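Local coordinates for 3-polyprenyl-4-hydroxybenzoate decarboxylase and related decarboxylases (Pelotomaculum thermopropionicum, PDB 6H6X), which is a prenylated-FMN-dependent decarboxylase of the UbiD family that probably acts on small aromatic acids such as 2,5-furandicarboxylic acid, at residues G77-L82 with K320-T325. The protein carries 8 engineered substitutions. Residues are numbered along the deposited sequence; the frame is centred on the assembly and turned at random.
Sequences GMLEKL and KNVHLT
Along 320-325, Asn321 is the first residue to meet helix segment 77-82, and its partner is Leu79. With Lys320 it forms a classic beta bulge opposite Ser337 of strand 333-338. The amide oxygen does the touching: Asn321 OD1 lies 3.9 Å from Leu79 CD1, a van der Waals approach of a methyl to an oxygen. The two side chains run at about a right angle to each other. Asn321 OD1 also takes a weak, bent hydrogen bond of 3.0 Å from Val322 N, which may help to hold the rotation of the amide.

At Val322 the contact becomes purely apolar, with Val322 CG2 4.1 Å from Leu79 CD1. A single leucine methyl therefore serves both strand residues. The CB of Leu79 points toward the strand, and with CG anti to the carbonyl carbon (chi1 -57°) the side chain carries CD1 on to Asn321 and Val322. The contact is small, burying 78 Å² in all, and lies away from the metal and flavin sites.

It brings helix 75-87, of the N-terminal region, against strand 319-324, an outermost strand of the C-terminal mixed sheet within this chain. Strand 333-338 pairs antiparallel with that strand. Helix 294-315 touches both sides of the contact, through Glu305 at Leu79 and Leu308 at Val322.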
loop_
_atom_site.group_PDB
_atom_site.type_symbol
_atom_site.label_atom_id
_atom_site.label_comp_id
_atom_site.label_asym_id
_atom_site.label_seq_id
_atom_site.Cartn_x
_atom_site.Cartn_y
_atom_site.Cartn_z
ATOM N N GLY B 77 -15.013 7.404 16.884
ATOM C CA GLY B 77 -16.022 8.476 17.009
ATOM C C GLY B 77 -15.664 9.810 16.348
ATOM O O GLY B 77 -16.479 10.734 16.328
ATOM N N MET B 78 -14.447 9.903 15.820
ATOM C CA MET B 78 -13.874 11.149 15.244
ATOM C C MET B 78 -14.805 11.834 14.269
ATOM O O MET B 78 -15.126 13.039 14.439
ATOM C CB MET B 78 -12.546 10.779 14.581
ATOM C CG MET B 78 -11.848 11.856 13.743
ATOM S SD MET B 78 -10.093 11.508 13.471
ATOM C CE MET B 78 -10.280 9.783 13.040
ATOM N N LEU B 79 -15.307 11.094 13.277
ATOM C CA LEU B 79 -16.078 11.741 12.234
ATOM C C LEU B 79 -17.383 12.318 12.736
ATOM O O LEU B 79 -17.812 13.418 12.305
ATOM C CB LEU B 79 -16.287 10.826 11.030
ATOM C CG LEU B 79 -15.006 10.278 10.364
ATOM C CD1 LEU B 79 -15.330 9.344 9.203
ATOM C CD2 LEU B 79 -14.065 11.405 9.909
ATOM N N GLU B 80 -18.016 11.574 13.645
ATOM C CA GLU B 80 -19.288 11.995 14.244
ATOM C C GLU B 80 -19.017 13.140 15.206
ATOM O O GLU B 80 -19.743 14.119 15.206
ATOM C CB GLU B 80 -20.027 10.832 14.966
ATOM C CG GLU B 80 -20.730 9.828 14.012
ATOM C CD GLU B 80 -19.887 8.574 13.669
ATOM O OE1 GLU B 80 -20.475 7.550 13.268
ATOM O OE2 GLU B 80 -18.627 8.564 13.831
ATOM N N LYS B 81 -17.947 13.073 15.993
ATOM C CA LYS B 81 -17.624 14.242 16.836
ATOM C C LYS B 81 -17.417 15.513 15.995
ATOM O O LYS B 81 -17.908 16.578 16.348
ATOM C CB LYS B 81 -16.432 13.994 17.763
ATOM C CG LYS B 81 -16.581 14.779 19.068
ATOM C CD LYS B 81 -15.274 15.253 19.696
ATOM C CE LYS B 81 -15.465 15.740 21.133
ATOM N NZ LYS B 81 -16.565 16.739 21.232
ATOM N N LEU B 82 -16.743 15.388 14.836
ATOM C CA LEU B 82 -16.505 16.564 13.981
ATOM C C LEU B 82 -17.819 17.097 13.416
ATOM O O LEU B 82 -18.058 18.296 13.466
ATOM C CB LEU B 82 -15.459 16.297 12.883
ATOM C CG LEU B 82 -15.037 17.500 12.017
ATOM C CD1 LEU B 82 -14.606 18.720 12.838
ATOM C CD2 LEU B 82 -13.908 17.090 11.073
ATOM N N LYS B 320 -21.077 1.773 7.156
ATOM C CA LYS B 320 -20.294 1.666 8.386
ATOM C C LYS B 320 -19.176 2.750 8.438
ATOM O O LYS B 320 -18.938 3.341 9.499
ATOM C CB LYS B 320 -19.673 0.286 8.489
ATOM N N ASN B 321 -18.445 2.970 7.332
ATOM C CA ASN B 321 -17.322 3.920 7.348
ATOM C C ASN B 321 -16.974 4.458 5.962
ATOM O O ASN B 321 -17.430 3.923 4.936
ATOM C CB ASN B 321 -16.096 3.260 7.969
ATOM C CG ASN B 321 -15.274 4.234 8.867
ATOM O OD1 ASN B 321 -15.391 5.506 8.836
ATOM N ND2 ASN B 321 -14.458 3.623 9.695
ATOM N N VAL B 322 -16.199 5.535 5.944
ATOM C CA VAL B 322 -15.687 6.153 4.721
ATOM C C VAL B 322 -14.230 6.541 4.955
ATOM O O VAL B 322 -13.819 6.772 6.095
ATOM C CB VAL B 322 -16.529 7.358 4.328
ATOM C CG1 VAL B 322 -18.012 6.972 4.239
ATOM C CG2 VAL B 322 -16.367 8.510 5.305
ATOM N N HIS B 323 -13.450 6.515 3.884
ATOM C CA HIS B 323 -12.050 6.908 3.885
ATOM C C HIS B 323 -11.718 7.592 2.527
ATOM O O HIS B 323 -11.947 7.029 1.435
ATOM C CB HIS B 323 -11.193 5.680 4.060
ATOM C CG HIS B 323 -9.726 5.951 4.100
ATOM N ND1 HIS B 323 -8.796 5.076 3.585
ATOM C CD2 HIS B 323 -9.021 6.973 4.636
ATOM C CE1 HIS B 323 -7.579 5.548 3.799
ATOM N NE2 HIS B 323 -7.688 6.698 4.447
ATOM N N LEU B 324 -11.197 8.797 2.603
ATOM C CA LEU B 324 -10.514 9.440 1.487
ATOM C C LEU B 324 -9.046 9.086 1.540
ATOM O O LEU B 324 -8.349 9.509 2.443
ATOM C CB LEU B 324 -10.728 10.948 1.521
ATOM C CG LEU B 324 -12.171 11.357 1.328
ATOM C CD1 LEU B 324 -12.404 12.827 1.659
ATOM C CD2 LEU B 324 -12.624 11.066 -0.105
ATOM N N THR B 325 -8.578 8.278 0.590
ATOM C CA THR B 325 -7.227 7.718 0.638
ATOM C C THR B 325 -6.099 8.746 0.368
ATOM O O THR B 325 -6.284 9.710 -0.365
ATOM C CB THR B 325 -7.009 6.615 -0.444
ATOM O OG1 THR B 325 -7.042 7.217 -1.781
ATOM C CG2 THR B 325 -8.032 5.499 -0.299
#